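Local coordinates for protein diphosphomevalonate decarboxylase, putative (Trypanosoma brucei, PDB 2HKE) that probably catalyses the ATP-dependent decarboxylation of (R)-5-diphosphomevalonate to isopentenyl diphosphate, a precursor of isoprenoids and sterols, at residues 184-189 with 298-303; 271-276 with 288-293; 277-282 with 346-351; 307-312 with 340-345. The protein carries 1 engineered substitution. One frame throughout, in Å; residues are numbered along the deposited sequence.

Interaction 1 (184-189 with 298-303); sequences QVMCAV and CFLFVL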
loop_
_atom_site.group_PDB
_atom_site.type_symbol
_atom_site.label_atom_id
_atom_site.label_comp_id
_atom_site.label_asym_id
_atom_site.label_seq_id
_atom_site.Cartn_x
_atom_site.Cartn_y
_atom_site.Cartn_z
ATOM N N GLN A 184 -12.019 6.129 -7.048
ATOM C CA GLN A 184 -11.921 6.303 -5.612
ATOM C C GLN A 184 -11.495 5.004 -5.000
ATOM O O GLN A 184 -11.762 3.952 -5.575
ATOM C CB GLN A 184 -13.288 6.647 -5.014
ATOM C CG GLN A 184 -13.930 7.944 -5.517
ATOM C CD GLN A 184 -13.107 9.187 -5.244
ATOM O OE1 GLN A 184 -12.827 9.511 -4.110
ATOM N NE2 GLN A 184 -12.775 9.940 -6.303
ATOM N N VAL A 185 -10.850 5.085 -3.842
ATOM C CA VAL A 185 -10.390 3.887 -3.134
ATOM C C VAL A 185 -11.031 3.848 -1.755
ATOM O O VAL A 185 -11.107 4.888 -1.064
ATOM C CB VAL A 185 -8.874 3.917 -2.926
ATOM C CG1 VAL A 185 -8.394 2.634 -2.192
ATOM C CG2 VAL A 185 -8.157 4.092 -4.265
ATOM N N MET A 186 -11.476 2.671 -1.333
ATOM C CA MET A 186 -11.890 2.514 0.060
ATOM C C MET A 186 -11.167 1.364 0.673
ATOM O O MET A 186 -10.586 0.547 -0.020
ATOM C CB MET A 186 -13.398 2.383 0.169
ATOM C CG MET A 186 -14.210 3.588 -0.323
ATOM S SD MET A 186 -15.983 3.388 -0.051
ATOM C CE MET A 186 -16.495 2.196 -1.297
ATOM N N CYS A 187 -11.122 1.334 1.994
ATOM C CA CYS A 187 -10.630 0.160 2.700
ATOM C C CYS A 187 -11.659 -0.173 3.805
ATOM O O CYS A 187 -11.876 0.617 4.713
ATOM C CB CYS A 187 -9.284 0.401 3.269
ATOM S SG CYS A 187 -8.601 -1.091 4.027
ATOM N N ALA A 188 -12.294 -1.326 3.668
ATOM C CA ALA A 188 -13.144 -1.892 4.701
ATOM C C ALA A 188 -12.256 -2.757 5.604
ATOM O O ALA A 188 -11.790 -3.858 5.218
ATOM C CB ALA A 188 -14.294 -2.684 4.082
ATOM N N VAL A 189 -11.906 -2.188 6.749
ATOM C CA VAL A 189 -11.080 -2.848 7.708
ATOM C C VAL A 189 -11.826 -3.940 8.450
ATOM O O VAL A 189 -12.878 -3.696 9.029
ATOM C CB VAL A 189 -10.403 -1.823 8.646
ATOM C CG1 VAL A 189 -9.499 -2.490 9.624
ATOM C CG2 VAL A 189 -9.659 -0.814 7.772
ATOM N N CYS A 298 -10.390 -5.451 3.117
ATOM C CA CYS A 298 -10.853 -5.395 1.768
ATOM C C CYS A 298 -10.730 -3.967 1.222
ATOM O O CYS A 298 -11.485 -3.026 1.610
ATOM C CB CYS A 298 -12.284 -5.839 1.708
ATOM S SG CYS A 298 -12.944 -6.008 0.031
ATOM N N PHE A 299 -9.814 -3.813 0.285
ATOM C CA PHE A 299 -9.706 -2.553 -0.446
ATOM C C PHE A 299 -10.752 -2.611 -1.527
ATOM O O PHE A 299 -11.126 -3.715 -1.985
ATOM C CB PHE A 299 -8.316 -2.404 -1.002
ATOM C CG PHE A 299 -7.338 -1.900 0.009
ATOM C CD1 PHE A 299 -6.723 -2.774 0.892
ATOM C CD2 PHE A 299 -7.095 -0.532 0.116
ATOM C CE1 PHE A 299 -5.825 -2.267 1.864
ATOM C CE2 PHE A 299 -6.194 -0.009 1.055
ATOM C CZ PHE A 299 -5.553 -0.902 1.918
ATOM N N LEU A 300 -11.311 -1.461 -1.879
ATOM C CA LEU A 300 -12.361 -1.414 -2.883
ATOM C C LEU A 300 -12.030 -0.291 -3.810
ATOM O O LEU A 300 -11.551 0.753 -3.344
ATOM C CB LEU A 300 -13.707 -1.108 -2.230
ATOM C CG LEU A 300 -14.204 -2.178 -1.292
ATOM C CD1 LEU A 300 -15.222 -1.576 -0.329
ATOM C CD2 LEU A 300 -14.801 -3.389 -2.089
ATOM N N PHE A 301 -12.299 -0.486 -5.080
ATOM C CA PHE A 301 -12.193 0.590 -6.052
ATOM C C PHE A 301 -13.573 0.814 -6.634
ATOM O O PHE A 301 -14.300 -0.152 -6.939
ATOM C CB PHE A 301 -11.259 0.209 -7.175
ATOM C CG PHE A 301 -9.893 -0.183 -6.722
ATOM C CD1 PHE A 301 -9.077 0.723 -6.054
ATOM C CD2 PHE A 301 -9.418 -1.449 -6.950
ATOM C CE1 PHE A 301 -7.799 0.360 -5.628
ATOM C CE2 PHE A 301 -8.122 -1.816 -6.512
ATOM C CZ PHE A 301 -7.321 -0.890 -5.862
ATOM N N VAL A 302 -13.920 2.076 -6.845
ATOM C CA VAL A 302 -15.245 2.424 -7.321
ATOM C C VAL A 302 -15.159 3.821 -7.902
ATOM O O VAL A 302 -14.328 4.607 -7.464
ATOM C CB VAL A 302 -16.261 2.393 -6.138
ATOM C CG1 VAL A 302 -15.905 3.429 -5.066
ATOM C CG2 VAL A 302 -17.715 2.574 -6.633
ATOM N N LEU A 303 -15.945 4.126 -8.924
ATOM C CA LEU A 303 -16.010 5.527 -9.392
ATOM C C LEU A 303 -16.828 6.361 -8.435
ATOM O O LEU A 303 -17.777 5.868 -7.842
ATOM C CB LEU A 303 -16.619 5.589 -10.772
ATOM C CG LEU A 303 -15.797 4.882 -11.862
ATOM C CD1 LEU A 303 -16.390 5.112 -13.302
ATOM C CD2 LEU A 303 -14.289 5.232 -11.824
#

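Interaction 2 (271-276 with 288-293); sequences AMIRLV and LAYTFD. With SO4 (sulfate ion), chain D.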
loop_
_atom_site.group_PDB
_atom_site.type_symbol
_atom_site.label_atom_id
_atom_site.label_comp_id
_atom_site.label_asym_id
_atom_site.label_seq_id
_atom_site.Cartn_x
_atom_site.Cartn_y
_atom_site.Cartn_z
ATOM N N ALA A 271 -16.781 -13.196 2.525
ATOM C CA ALA A 271 -18.124 -12.670 2.359
ATOM C C ALA A 271 -18.095 -11.345 1.558
ATOM O O ALA A 271 -18.992 -11.076 0.782
ATOM C CB ALA A 271 -18.736 -12.427 3.707
ATOM N N MET A 272 -17.073 -10.528 1.788
ATOM C CA MET A 272 -16.910 -9.282 1.021
ATOM C C MET A 272 -16.724 -9.574 -0.444
ATOM O O MET A 272 -17.289 -8.879 -1.291
ATOM C CB MET A 272 -15.781 -8.406 1.597
ATOM C CG MET A 272 -16.216 -7.570 2.792
ATOM S SD MET A 272 -17.444 -6.306 2.487
ATOM C CE MET A 272 -16.479 -5.104 1.497
ATOM N N ILE A 273 -15.978 -10.628 -0.770
ATOM C CA ILE A 273 -15.788 -10.995 -2.150
ATOM C C ILE A 273 -17.155 -11.379 -2.734
ATOM O O ILE A 273 -17.525 -10.899 -3.779
ATOM C CB ILE A 273 -14.798 -12.144 -2.286
ATOM C CG1 ILE A 273 -13.380 -11.687 -1.937
ATOM C CG2 ILE A 273 -14.922 -12.794 -3.666
ATOM C CD1 ILE A 273 -12.396 -12.821 -1.862
ATOM N N ARG A 274 -17.892 -12.252 -2.038
ATOM C CA ARG A 274 -19.203 -12.661 -2.509
ATOM C C ARG A 274 -20.144 -11.483 -2.695
ATOM O O ARG A 274 -20.906 -11.462 -3.685
ATOM C CB ARG A 274 -19.841 -13.683 -1.555
ATOM C CG ARG A 274 -19.057 -14.941 -1.483
ATOM C CD ARG A 274 -19.904 -16.146 -1.048
ATOM N NE ARG A 274 -20.728 -15.857 0.117
ATOM C CZ ARG A 274 -20.293 -15.869 1.367
ATOM N NH1 ARG A 274 -19.039 -16.163 1.629
ATOM N NH2 ARG A 274 -21.137 -15.608 2.360
ATOM N N LEU A 275 -20.095 -10.526 -1.762
ATOM C CA LEU A 275 -20.968 -9.345 -1.799
ATOM C C LEU A 275 -20.669 -8.447 -3.004
ATOM O O LEU A 275 -21.587 -8.001 -3.741
ATOM C CB LEU A 275 -20.803 -8.561 -0.505
ATOM C CG LEU A 275 -21.698 -7.353 -0.302
ATOM C CD1 LEU A 275 -23.185 -7.628 -0.631
ATOM C CD2 LEU A 275 -21.531 -6.859 1.111
ATOM N N VAL A 276 -19.402 -8.174 -3.233
ATOM C CA VAL A 276 -19.050 -7.352 -4.383
ATOM C C VAL A 276 -19.530 -8.039 -5.646
ATOM O O VAL A 276 -20.114 -7.396 -6.532
ATOM C CB VAL A 276 -17.541 -7.085 -4.435
ATOM C CG1 VAL A 276 -17.131 -6.453 -5.760
ATOM C CG2 VAL A 276 -17.154 -6.265 -3.204
ATOM N N LEU A 288 -17.896 -2.204 -8.973
ATOM C CA LEU A 288 -17.181 -2.211 -7.679
ATOM C C LEU A 288 -16.136 -3.306 -7.777
ATOM O O LEU A 288 -16.437 -4.379 -8.269
ATOM C CB LEU A 288 -18.158 -2.459 -6.504
ATOM C CG LEU A 288 -17.625 -2.429 -5.079
ATOM C CD1 LEU A 288 -16.965 -1.018 -4.731
ATOM C CD2 LEU A 288 -18.730 -2.774 -4.055
ATOM N N ALA A 289 -14.900 -3.016 -7.352
ATOM C CA ALA A 289 -13.831 -3.992 -7.326
ATOM C C ALA A 289 -13.278 -4.122 -5.941
ATOM O O ALA A 289 -13.236 -3.138 -5.183
ATOM C CB ALA A 289 -12.666 -3.583 -8.280
ATOM N N TYR A 290 -12.877 -5.350 -5.585
ATOM C CA TYR A 290 -12.163 -5.641 -4.323
ATOM C C TYR A 290 -10.692 -5.954 -4.638
ATOM O O TYR A 290 -10.355 -6.417 -5.733
ATOM C CB TYR A 290 -12.800 -6.808 -3.563
ATOM C CG TYR A 290 -12.824 -8.098 -4.326
ATOM C CD1 TYR A 290 -11.650 -8.877 -4.469
ATOM C CD2 TYR A 290 -14.002 -8.529 -4.968
ATOM C CE1 TYR A 290 -11.687 -10.057 -5.252
ATOM C CE2 TYR A 290 -14.039 -9.701 -5.705
ATOM C CZ TYR A 290 -12.884 -10.468 -5.826
ATOM O OH TYR A 290 -12.966 -11.619 -6.598
ATOM N N THR A 291 -9.837 -5.721 -3.643
ATOM C CA THR A 291 -8.538 -6.335 -3.604
ATOM C C THR A 291 -8.124 -6.527 -2.157
ATOM O O THR A 291 -8.431 -5.696 -1.323
ATOM C CB THR A 291 -7.492 -5.592 -4.432
ATOM O OG1 THR A 291 -6.349 -6.431 -4.567
ATOM C CG2 THR A 291 -7.049 -4.285 -3.780
ATOM N N PHE A 292 -7.475 -7.654 -1.884
ATOM C CA PHE A 292 -6.844 -7.951 -0.623
ATOM C C PHE A 292 -5.344 -8.020 -0.838
ATOM O O PHE A 292 -4.900 -8.512 -1.869
ATOM C CB PHE A 292 -7.347 -9.317 -0.068
ATOM C CG PHE A 292 -8.829 -9.326 0.220
ATOM C CD1 PHE A 292 -9.722 -9.466 -0.815
ATOM C CD2 PHE A 292 -9.326 -9.138 1.512
ATOM C CE1 PHE A 292 -11.077 -9.466 -0.604
ATOM C CE2 PHE A 292 -10.672 -9.108 1.730
ATOM C CZ PHE A 292 -11.556 -9.254 0.683
ATOM N N ASP A 293 -4.582 -7.562 0.149
ATOM C CA ASP A 293 -3.105 -7.548 0.070
ATOM C C ASP A 293 -2.440 -8.238 1.287
ATOM O O ASP A 293 -1.835 -7.609 2.138
ATOM C CB ASP A 293 -2.640 -6.088 -0.058
ATOM C CG ASP A 293 -1.399 -5.903 -0.983
ATOM O OD1 ASP A 293 -1.344 -6.460 -2.103
ATOM O OD2 ASP A 293 -0.435 -5.217 -0.544
HETATM S S SO4 D . -24.247 -16.517 -0.415
HETATM O O1 SO4 D . -24.249 -17.971 -0.324
HETATM O O2 SO4 D . -25.579 -16.060 -0.746
HETATM O O3 SO4 D . -23.809 -15.985 0.879
HETATM O O4 SO4 D . -23.288 -16.150 -1.449
#

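Interaction 3 (277-282 with 346-351); sequences KAYNAK and KKLIDH. With SO4 (sulfate ion), chain D.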
loop_
_atom_site.group_PDB
_atom_site.type_symbol
_atom_site.label_atom_id
_atom_site.label_comp_id
_atom_site.label_asym_id
_atom_site.label_seq_id
_atom_site.Cartn_x
_atom_site.Cartn_y
_atom_site.Cartn_z
ATOM N N LYS A 277 -19.263 -9.342 -5.762
ATOM C CA LYS A 277 -19.690 -10.088 -6.938
ATOM C C LYS A 277 -21.198 -10.045 -7.147
ATOM O O LYS A 277 -21.685 -9.847 -8.271
ATOM C CB LYS A 277 -19.225 -11.543 -6.837
ATOM C CG LYS A 277 -17.734 -11.689 -7.070
ATOM C CD LYS A 277 -17.332 -13.150 -6.909
ATOM C CE LYS A 277 -15.865 -13.344 -7.215
ATOM N NZ LYS A 277 -15.503 -14.767 -6.961
ATOM N N ALA A 278 -21.938 -10.231 -6.060
ATOM C CA ALA A 278 -23.404 -10.247 -6.098
ATOM C C ALA A 278 -23.958 -8.872 -6.444
ATOM O O ALA A 278 -24.939 -8.751 -7.158
ATOM C CB ALA A 278 -23.963 -10.683 -4.761
ATOM N N TYR A 279 -23.302 -7.826 -5.958
ATOM C CA TYR A 279 -23.688 -6.455 -6.311
ATOM C C TYR A 279 -23.498 -6.197 -7.788
ATOM O O TYR A 279 -24.375 -5.693 -8.444
ATOM C CB TYR A 279 -22.857 -5.479 -5.507
ATOM C CG TYR A 279 -23.178 -4.029 -5.746
ATOM C CD1 TYR A 279 -24.459 -3.545 -5.516
ATOM C CD2 TYR A 279 -22.208 -3.147 -6.184
ATOM C CE1 TYR A 279 -24.744 -2.229 -5.694
ATOM C CE2 TYR A 279 -22.497 -1.802 -6.390
ATOM C CZ TYR A 279 -23.767 -1.360 -6.138
ATOM O OH TYR A 279 -24.074 -0.016 -6.345
ATOM N N ASN A 280 -22.348 -6.548 -8.319
ATOM C CA ASN A 280 -22.030 -6.284 -9.701
ATOM C C ASN A 280 -23.014 -7.085 -10.555
ATOM O O ASN A 280 -23.491 -6.606 -11.586
ATOM C CB ASN A 280 -20.605 -6.727 -9.970
ATOM C CG ASN A 280 -19.564 -5.744 -9.467
ATOM O OD1 ASN A 280 -19.847 -4.532 -9.279
ATOM N ND2 ASN A 280 -18.336 -6.251 -9.253
ATOM N N ALA A 281 -23.304 -8.298 -10.120
ATOM C CA ALA A 281 -24.276 -9.164 -10.838
ATOM C C ALA A 281 -25.658 -8.482 -10.926
ATOM O O ALA A 281 -26.268 -8.430 -12.018
ATOM C CB ALA A 281 -24.331 -10.553 -10.181
ATOM N N LYS A 282 -26.112 -7.913 -9.806
ATOM C CA LYS A 282 -27.411 -7.228 -9.729
ATOM C C LYS A 282 -27.417 -5.940 -10.525
ATOM O O LYS A 282 -28.401 -5.587 -11.161
ATOM C CB LYS A 282 -27.760 -6.832 -8.306
ATOM C CG LYS A 282 -28.440 -7.781 -7.470
ATOM C CD LYS A 282 -29.893 -8.126 -7.908
ATOM C CE LYS A 282 -30.449 -9.030 -6.820
ATOM N NZ LYS A 282 -31.315 -10.128 -7.362
ATOM N N LYS A 346 -30.326 -5.319 -1.087
ATOM C CA LYS A 346 -30.339 -5.773 0.270
ATOM C C LYS A 346 -30.352 -7.298 0.150
ATOM O O LYS A 346 -30.834 -7.869 -0.847
ATOM C CB LYS A 346 -31.569 -5.248 1.026
ATOM C CG LYS A 346 -31.660 -3.750 1.107
ATOM C CD LYS A 346 -33.019 -3.297 1.646
ATOM C CE LYS A 346 -33.164 -1.770 1.546
ATOM N NZ LYS A 346 -34.354 -1.310 2.294
ATOM N N LYS A 347 -29.804 -7.946 1.156
ATOM C CA LYS A 347 -29.733 -9.389 1.227
ATOM C C LYS A 347 -29.139 -9.984 -0.054
ATOM O O LYS A 347 -29.741 -10.853 -0.699
ATOM C CB LYS A 347 -31.130 -9.972 1.572
ATOM C CG LYS A 347 -31.615 -9.586 2.983
ATOM C CD LYS A 347 -30.866 -10.384 4.104
ATOM C CE LYS A 347 -31.188 -9.864 5.567
ATOM N NZ LYS A 347 -31.050 -8.363 5.790
ATOM N N LEU A 348 -27.941 -9.536 -0.406
ATOM C CA LEU A 348 -27.276 -10.046 -1.599
ATOM C C LEU A 348 -26.492 -11.317 -1.295
ATOM O O LEU A 348 -26.148 -12.045 -2.189
ATOM C CB LEU A 348 -26.346 -8.983 -2.188
ATOM C CG LEU A 348 -27.018 -7.715 -2.722
ATOM C CD1 LEU A 348 -25.975 -6.695 -3.151
ATOM C CD2 LEU A 348 -27.955 -8.047 -3.873
ATOM N N ILE A 349 -26.076 -11.447 -0.036
ATOM C CA ILE A 349 -25.375 -12.619 0.482
ATOM C C ILE A 349 -25.999 -13.025 1.799
ATOM O O ILE A 349 -26.715 -12.249 2.413
ATOM C CB ILE A 349 -23.851 -12.388 0.704
ATOM C CG1 ILE A 349 -23.581 -11.315 1.760
ATOM C CG2 ILE A 349 -23.180 -12.077 -0.653
ATOM C CD1 ILE A 349 -22.116 -11.257 2.246
ATOM N N ASP A 350 -25.654 -14.234 2.222
ATOM C CA ASP A 350 -25.968 -14.763 3.523
ATOM C C ASP A 350 -24.691 -14.726 4.364
ATOM O O ASP A 350 -23.774 -15.506 4.115
ATOM C CB ASP A 350 -26.419 -16.243 3.349
ATOM C CG ASP A 350 -26.784 -16.916 4.658
ATOM O OD1 ASP A 350 -26.928 -16.221 5.713
ATOM O OD2 ASP A 350 -26.941 -18.175 4.617
ATOM N N HIS A 351 -24.630 -13.815 5.335
ATOM C CA HIS A 351 -23.478 -13.707 6.225
ATOM C C HIS A 351 -23.927 -12.949 7.461
ATOM O O HIS A 351 -24.748 -12.010 7.353
ATOM C CB HIS A 351 -22.308 -12.961 5.539
ATOM C CG HIS A 351 -21.039 -12.962 6.328
ATOM N ND1 HIS A 351 -20.228 -14.072 6.401
ATOM C CD2 HIS A 351 -20.399 -11.983 7.022
ATOM C CE1 HIS A 351 -19.163 -13.792 7.137
ATOM N NE2 HIS A 351 -19.238 -12.531 7.520
HETATM S S SO4 D . -24.247 -16.517 -0.415
HETATM O O1 SO4 D . -24.249 -17.971 -0.324
HETATM O O2 SO4 D . -25.579 -16.060 -0.746
HETATM O O3 SO4 D . -23.809 -15.985 0.879
HETATM O O4 SO4 D . -23.288 -16.150 -1.449
#

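Interaction 4 (307-312 with 340-345); sequences LPEAVA and SLPDEY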
loop_
_atom_site.group_PDB
_atom_site.type_symbol
_atom_site.label_atom_id
_atom_site.label_comp_id
_atom_site.label_asym_id
_atom_site.label_seq_id
_atom_site.Cartn_x
_atom_site.Cartn_y
_atom_site.Cartn_z
ATOM N N LEU A 307 -20.130 5.542 -5.753
ATOM C CA LEU A 307 -19.644 5.235 -4.422
ATOM C C LEU A 307 -20.782 5.263 -3.395
ATOM O O LEU A 307 -20.813 4.399 -2.538
ATOM C CB LEU A 307 -18.493 6.150 -4.029
ATOM C CG LEU A 307 -17.821 5.866 -2.666
ATOM C CD1 LEU A 307 -16.314 6.219 -2.695
ATOM C CD2 LEU A 307 -18.523 6.469 -1.453
ATOM N N PRO A 308 -21.646 6.304 -3.393
ATOM C CA PRO A 308 -22.695 6.318 -2.351
ATOM C C PRO A 308 -23.553 5.090 -2.327
ATOM O O PRO A 308 -23.786 4.543 -1.206
ATOM C CB PRO A 308 -23.492 7.585 -2.683
ATOM C CG PRO A 308 -22.339 8.495 -3.230
ATOM C CD PRO A 308 -21.726 7.537 -4.185
ATOM N N GLU A 309 -23.990 4.613 -3.492
ATOM C CA GLU A 309 -24.815 3.404 -3.530
ATOM C C GLU A 309 -24.020 2.234 -3.036
ATOM O O GLU A 309 -24.548 1.404 -2.281
ATOM C CB GLU A 309 -25.336 3.070 -4.922
ATOM C CG GLU A 309 -26.390 1.943 -4.931
ATOM C CD GLU A 309 -26.913 1.642 -6.302
ATOM O OE1 GLU A 309 -26.236 0.876 -7.045
ATOM O OE2 GLU A 309 -27.985 2.201 -6.643
ATOM N N ALA A 310 -22.774 2.134 -3.492
ATOM C CA ALA A 310 -21.913 1.019 -3.078
ATOM C C ALA A 310 -21.765 0.959 -1.551
ATOM O O ALA A 310 -21.891 -0.105 -0.948
ATOM C CB ALA A 310 -20.518 1.096 -3.837
ATOM N N VAL A 311 -21.507 2.097 -0.922
ATOM C CA VAL A 311 -21.325 2.167 0.497
ATOM C C VAL A 311 -22.655 1.879 1.228
ATOM O O VAL A 311 -22.659 1.126 2.221
ATOM C CB VAL A 311 -20.700 3.485 0.925
ATOM C CG1 VAL A 311 -20.676 3.591 2.460
ATOM C CG2 VAL A 311 -19.310 3.647 0.310
ATOM N N ALA A 312 -23.767 2.392 0.699
ATOM C CA ALA A 312 -25.103 2.058 1.241
ATOM C C ALA A 312 -25.346 0.543 1.213
ATOM O O ALA A 312 -25.877 -0.041 2.185
ATOM C CB ALA A 312 -26.236 2.775 0.455
ATOM N N SER A 340 -31.099 6.367 -0.651
ATOM C CA SER A 340 -32.177 5.465 -0.401
ATOM C C SER A 340 -31.878 4.186 -1.184
ATOM O O SER A 340 -32.084 4.127 -2.374
ATOM C CB SER A 340 -33.503 6.059 -0.861
ATOM O OG SER A 340 -34.546 5.235 -0.398
ATOM N N LEU A 341 -31.372 3.181 -0.510
ATOM C CA LEU A 341 -30.873 1.985 -1.209
ATOM C C LEU A 341 -32.044 1.176 -1.732
ATOM O O LEU A 341 -32.941 0.842 -0.971
ATOM C CB LEU A 341 -30.074 1.095 -0.276
ATOM C CG LEU A 341 -29.412 -0.137 -0.905
ATOM C CD1 LEU A 341 -28.312 0.355 -1.720
ATOM C CD2 LEU A 341 -28.923 -1.151 0.120
ATOM N N PRO A 342 -32.049 0.879 -3.012
ATOM C CA PRO A 342 -33.047 -0.026 -3.579
ATOM C C PRO A 342 -33.069 -1.383 -2.923
ATOM O O PRO A 342 -32.019 -1.948 -2.583
ATOM C CB PRO A 342 -32.602 -0.183 -5.012
ATOM C CG PRO A 342 -31.844 1.069 -5.304
ATOM C CD PRO A 342 -31.159 1.433 -4.040
ATOM N N ASP A 343 -34.275 -1.956 -2.811
ATOM C CA ASP A 343 -34.428 -3.220 -2.131
ATOM C C ASP A 343 -33.632 -4.337 -2.779
ATOM O O ASP A 343 -33.234 -5.249 -2.084
ATOM C CB ASP A 343 -35.920 -3.616 -2.117
ATOM C CG ASP A 343 -36.422 -3.844 -0.740
ATOM O OD1 ASP A 343 -35.853 -4.723 -0.046
ATOM O OD2 ASP A 343 -37.366 -3.113 -0.332
ATOM N N GLU A 344 -33.427 -4.266 -4.096
ATOM C CA GLU A 344 -32.645 -5.247 -4.853
ATOM C C GLU A 344 -31.223 -5.430 -4.307
ATOM O O GLU A 344 -30.627 -6.486 -4.507
ATOM C CB GLU A 344 -32.522 -4.886 -6.331
ATOM C CG GLU A 344 -32.131 -3.446 -6.601
ATOM C CD GLU A 344 -32.042 -3.026 -8.071
ATOM O OE1 GLU A 344 -31.927 -3.883 -8.984
ATOM O OE2 GLU A 344 -32.056 -1.768 -8.308
ATOM N N TYR A 345 -30.696 -4.441 -3.595
ATOM C CA TYR A 345 -29.300 -4.530 -3.135
ATOM C C TYR A 345 -29.212 -4.891 -1.673
ATOM O O TYR A 345 -28.146 -4.747 -1.053
ATOM C CB TYR A 345 -28.548 -3.217 -3.438
ATOM C CG TYR A 345 -28.599 -2.842 -4.865
ATOM C CD1 TYR A 345 -28.134 -3.707 -5.853
ATOM C CD2 TYR A 345 -29.046 -1.606 -5.269
ATOM C CE1 TYR A 345 -28.163 -3.372 -7.178
ATOM C CE2 TYR A 345 -29.080 -1.272 -6.613
ATOM C CZ TYR A 345 -28.646 -2.168 -7.560
ATOM O OH TYR A 345 -28.700 -1.823 -8.896
#

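Interaction 1 (184-189 with 298-303)
Met-186 N donates to Leu-300 O at 2.8 Å and 169°, and Leu-300 N returns the bond to Met-186 O. The same reciprocal pair repeats at Gln-184 with Val-302 and at Ala-188 with Cys-298, six backbone bonds in all between antiparallel strands. At the non-hydrogen-bonded pairs between them the CA hydrogens also turn to carbonyls: Val-185 CA lies 3.3 Å from Leu-300 O.

On one face of the sheet, Cys-187 lays its sulfur over the Phe-299 ring, 3.7 Å from SG to the ring centroid and 14° off the normal, a sulfur-aromatic contact. An extended first torsion, chi1 -175°, carries SG there, while CB rides over the same ring. Val-185 splits its methyls, CG1 meeting the edge of Phe-299 and CG2 reaching the edge of Phe-301, 3.9 Å from Phe-301 CD1. On the other face the Met-186 chain bends at its end to set CE between Val-302 CG1 at 4.0 Å and Leu-300 CD1.

Helix 307-317 covers this second face through Leu-307, Val-311 and Leu-314. Strand 183-189 bonds onward to strand 358-363, and strand 298-303 to strand 288-291, making this the buried middle of a five-stranded mixed sheet.

Interaction 2 (271-276 with 288-293)
Ile-273 puts CG1 squarely over the middle of the Tyr-290 ring, a CH-pi contact of 4.0 Å from carbon to centroid and only 8° off the normal. Its CG2 lies above the rim at the hydroxyl end, 3.8 Å from Tyr-290 CZ. The tyrosine is brought under the helix by a first torsion that tucks CG between its own N and carbonyl carbon (chi1 60°).

The remaining apolar contacts lie along the helix on each side of this CH-pi contact. Ile-273 CG1 also presses on Phe-292 at CE1, 3.5 Å away, and Met-272 CB comes up to the edge of that ring. One turn on, Val-276 wedges between Leu-288 and Tyr-290: CG2 meets Leu-288 CD2 at 3.9 Å, whereas CG1 sits by the tyrosine's edge, 3.8 Å from Tyr-290 CD2.

Polar bonds lie outside this interface. Tyr-290 OH is hydrogen-bonded to Asp-249. On the far side of the helix Arg-274 grips a sulfate, probably from the crystallisation liquor, with NE shared between O3 and O4 (3.0 Å from NE to O4) and NH2 bonded to O3.

The buried contact lays helix 267-283 against the outermost strand 288-291, running nearly antiparallel to it at 161°. Helix 237-256 also packs on Tyr-290 and Phe-292, helix 307-317 touches Met-272 and Leu-288, and strand 298-303 pairs with 288-291.

Interaction 3 (277-282 with 346-351)
Leu-348 pushes its side chain against Ala-278, Tyr-279 and Lys-282, three residues on one side of helix 267-283, in a helix-loop contact at the surface of the C-terminal GHMP-kinase-type domain. The leucine sits on the helix at Ala-278, whose CB lies 3.6 Å from the carbonyl O of Leu-348 and 3.9 Å from Leu-348 CB. Beyond CB the leucine forks. With CG turned away from its carbonyl carbon (chi1 -65°) and the chain extended after it, CD1 settles on the helix backbone, 3.9 Å from Tyr-279 CA and close to the plane of the tyrosine ring at its edge. This inner, better buried side is closed by helix 307-317, whose Met-313 touches both Leu-348 and Tyr-279.

The other branch faces the more exposed side, toward Lys-282, whose chain bends at chi2 and passes obliquely by the methyl, Lys-282 CG 3.6 Å from Leu-348 CD2. Toward the next loop residue contact thins out, and Ile-349 CG2 only grazes Ala-278 CB at 4.4 Å. Beyond Ile-349, away from Lys-282, a sulfate ion sits beside the loop, also held by Arg-274 of the helix; Asp-350 N donates to its O3 at 2.9 Å and 162°.

Interaction 4 (307-312 with 340-345)
Glu-309 brings its carboxylate up to the Tyr-345 ring at one corner, with OE1 and OE2 each 3.6 Å from Tyr-345 CE2. The two planes are turned 42° apart, and the approach is oblique. An extended chain, CG opposite the backbone N (chi1 -170°), carries the carboxylate out from the helix to reach the ring. Its polar partners are both on helix 267-283: Tyr-279 OH is hydrogen-bonded to OE1, which also forms a salt bridge with Lys-283.

Apolar contact is made mainly by Leu-341, which straddles the helix surface with both methyls. CD1 meets Ala-312 CB at 3.9 Å and lies as far from Glu-309 O, while CD2 rests 3.8 Å from Ala-312 O. Pro-342 adds a looser touch, its CD 4.2 Å from Glu-309 OE2.

The first turns of helix 307-317 thus meet the loop after helix 330-338 at the surface. Leu-307 and Val-311 pack against that helix and strand 183-189, and Tyr-345 sets its ring edge-to-face with Tyr-279 of helix 267-283.

Overall arrangement
All four contacts fall within the C-terminal domain, on one side of the chain's centre. Interaction 1 lies deepest, in the five-stranded sheet, and interaction 2 adds helix 267-283 against the adjoining edge strand, their centres 9 Å apart. Interactions 3 and 4 lie at the surface, each about 27 Å from the chain's centre, where successive pieces of one loop, 340-345 and 346-351, meet helices 267-283 and 307-317. Along the chain, 184-189 comes first, then 271-282, 288-293, 298-303, 307-312 and finally the loop. Interactions 2 and 3 share one helix and a sulfate, and 3 touches 4. Interactions 1 and 3 do not touch directly; 2 and 4 bridge the sheet to the outer loop.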